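Local coordinates for transcriptional regulator nlh2 (Aquifex aeolicus, PDB 4G3V), which probably regulates sigma54-dependent transcription, its GAF domain acting as the regulatory module, captured here in an inactive state, at residues A[113-118]-A[129-134]. Residues are numbered along the deposited sequence; the frame is centred on the assembly and turned at random.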
loop_
_atom_site.group_PDB
_atom_site.type_symbol
_atom_site.label_atom_id
_atom_site.label_comp_id
_atom_site.label_asym_id
_atom_site.label_seq_id
_atom_site.Cartn_x
_atom_site.Cartn_y
_atom_site.Cartn_z
ATOM N N HIS A 113 -16.783 -10.031 16.163
ATOM C CA HIS A 113 -16.467 -8.877 15.316
ATOM C C HIS A 113 -15.376 -8.018 15.926
ATOM O O HIS A 113 -15.431 -7.673 17.107
ATOM C CB HIS A 113 -17.696 -8.001 15.079
ATOM C CG HIS A 113 -18.554 -8.462 13.946
ATOM N ND1 HIS A 113 -19.653 -9.272 14.134
ATOM C CD2 HIS A 113 -18.469 -8.246 12.615
ATOM C CE1 HIS A 113 -20.211 -9.531 12.965
ATOM N NE2 HIS A 113 -19.511 -8.918 12.025
ATOM N N ALA A 114 -14.389 -7.671 15.107
ATOM C CA ALA A 114 -13.408 -6.661 15.475
ATOM C C ALA A 114 -13.659 -5.387 14.677
ATOM O O ALA A 114 -14.285 -5.408 13.613
ATOM C CB ALA A 114 -12.008 -7.161 15.226
ATOM N N LEU A 115 -13.156 -4.276 15.204
ATOM C CA LEU A 115 -13.174 -3.008 14.504
ATOM C C LEU A 115 -11.730 -2.652 14.167
ATOM O O LEU A 115 -10.864 -2.673 15.042
ATOM C CB LEU A 115 -13.807 -1.931 15.391
ATOM C CG LEU A 115 -14.044 -0.543 14.794
ATOM C CD1 LEU A 115 -14.960 0.291 15.677
ATOM C CD2 LEU A 115 -12.748 0.187 14.579
ATOM N N ILE A 116 -11.457 -2.358 12.903
ATOM C CA ILE A 116 -10.143 -1.829 12.533
ATOM C C ILE A 116 -10.349 -0.479 11.866
ATOM O O ILE A 116 -11.104 -0.368 10.905
ATOM C CB ILE A 116 -9.392 -2.747 11.562
ATOM C CG1 ILE A 116 -9.144 -4.109 12.204
ATOM C CG2 ILE A 116 -8.063 -2.103 11.126
ATOM C CD1 ILE A 116 -8.546 -5.122 11.260
ATOM N N ALA A 117 -9.677 0.538 12.384
ATOM C CA ALA A 117 -9.798 1.881 11.856
ATOM C C ALA A 117 -8.400 2.403 11.564
ATOM O O ALA A 117 -7.510 2.349 12.430
ATOM C CB ALA A 117 -10.531 2.778 12.843
ATOM N N ALA A 118 -8.201 2.885 10.341
ATOM C CA ALA A 118 -6.892 3.360 9.911
ATOM C C ALA A 118 -7.010 4.756 9.324
ATOM O O ALA A 118 -7.985 5.078 8.615
ATOM C CB ALA A 118 -6.290 2.423 8.886
ATOM N N VAL A 129 -10.656 8.699 7.718
ATOM C CA VAL A 129 -10.434 7.403 8.367
ATOM C C VAL A 129 -11.224 6.352 7.611
ATOM O O VAL A 129 -12.344 6.625 7.170
ATOM C CB VAL A 129 -10.921 7.422 9.841
ATOM C CG1 VAL A 129 -10.866 6.015 10.462
ATOM C CG2 VAL A 129 -10.120 8.453 10.661
ATOM N N ILE A 130 -10.639 5.170 7.422
ATOM C CA ILE A 130 -11.419 4.038 6.930
ATOM C C ILE A 130 -11.598 3.088 8.096
ATOM O O ILE A 130 -10.631 2.747 8.783
ATOM C CB ILE A 130 -10.771 3.336 5.726
ATOM C CG1 ILE A 130 -11.542 2.063 5.372
ATOM C CG2 ILE A 130 -9.307 3.022 5.980
ATOM C CD1 ILE A 130 -11.083 1.401 4.066
ATOM N N THR A 131 -12.852 2.696 8.327
ATOM C CA THR A 131 -13.219 1.839 9.442
ATOM C C THR A 131 -13.956 0.613 8.919
ATOM O O THR A 131 -14.898 0.732 8.118
ATOM C CB THR A 131 -14.117 2.587 10.417
ATOM O OG1 THR A 131 -13.385 3.685 10.982
ATOM C CG2 THR A 131 -14.632 1.665 11.529
ATOM N N ILE A 132 -13.539 -0.557 9.373
ATOM C CA ILE A 132 -14.177 -1.797 8.948
ATOM C C ILE A 132 -14.524 -2.666 10.147
ATOM O O ILE A 132 -13.886 -2.587 11.192
ATOM C CB ILE A 132 -13.290 -2.605 7.959
ATOM C CG1 ILE A 132 -12.082 -3.223 8.651
ATOM C CG2 ILE A 132 -12.800 -1.723 6.821
ATOM C CD1 ILE A 132 -12.264 -4.654 9.050
ATOM N N PHE A 133 -15.545 -3.497 9.983
ATOM C CA PHE A 133 -15.929 -4.459 10.995
ATOM C C PHE A 133 -15.862 -5.851 10.366
ATOM O O PHE A 133 -16.365 -6.066 9.255
ATOM C CB PHE A 133 -17.351 -4.181 11.461
ATOM C CG PHE A 133 -17.501 -2.904 12.233
ATOM C CD1 PHE A 133 -17.661 -1.702 11.577
ATOM C CD2 PHE A 133 -17.491 -2.914 13.622
ATOM C CE1 PHE A 133 -17.801 -0.525 12.282
ATOM C CE2 PHE A 133 -17.626 -1.747 14.331
ATOM C CZ PHE A 133 -17.786 -0.543 13.657
ATOM N N LYS A 134 -15.235 -6.793 11.050
ATOM C CA LYS A 134 -15.094 -8.126 10.508
ATOM C C LYS A 134 -14.844 -9.142 11.619
ATOM O O LYS A 134 -14.147 -8.846 12.582
ATOM C CB LYS A 134 -13.938 -8.151 9.514
ATOM C CG LYS A 134 -13.656 -9.530 8.927
ATOM C CD LYS A 134 -12.552 -9.444 7.882
ATOM C CE LYS A 134 -12.050 -10.816 7.484
ATOM N NZ LYS A 134 -13.105 -11.599 6.790
#
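Leu115, which turns CG away from its amide nitrogen, trans to it (chi1 -174°), and Phe133, whose CG lies anti to the carbonyl carbon (chi1 -68°), extend side by side from one face of the sheet, bringing leucine and ring together. They belong to neighbouring arms of a beta hairpin, strands 113-122 and 125-135, in the antiparallel sheet of the GAF domain. Leu115 CD1 touches the ring at Phe133 CZ (3.6 Å), and CG makes an off-centre CH-pi contact 4.2 Å from the centroid of the Phe133 ring. The branched leucine suits this non-hydrogen-bonded pair because CD1 and CG lie against the ring while the other methyl, CD2, meets Thr131 CG2 at 3.9 Å. Cutting Leu115 back to an alanine is likely to leave the Phe133 ring and the Thr131 methyl without their apolar neighbour and open a gap on the side facing Ile77 of helix 76-84. Farther along this face, Ala117 and Thr131 pair with CA atoms only 4.2 Å apart; the small methyl of Ala117 fits beside Thr131 OG1, which itself hydrogen-bonds Thr78 OG1 of that helix.

The other face carries Ala114, Ile116, Ala118, Ile130, Ile132 and Lys134, and Ile116 packs there on Leu142 and Ile149 of helix 139-162. In the hydrogen-bonded pair Ile116 and Ile132, CG1 of Ile132 lies against CB of Ile116 (4.0 Å), one branched apolar chain beside the other. Lys134 suits the margin of the buried face: its side chain touches Phe145 of helix 139-162, while NZ hydrogen-bonds Leu40 O.

Six backbone hydrogen bonds join the strands, two at each of three pairs. At the Ala114 end, Ala114 N donates to Lys134 O at 2.8 Å, almost straight at hydrogen but from 40° above the carbonyl plane.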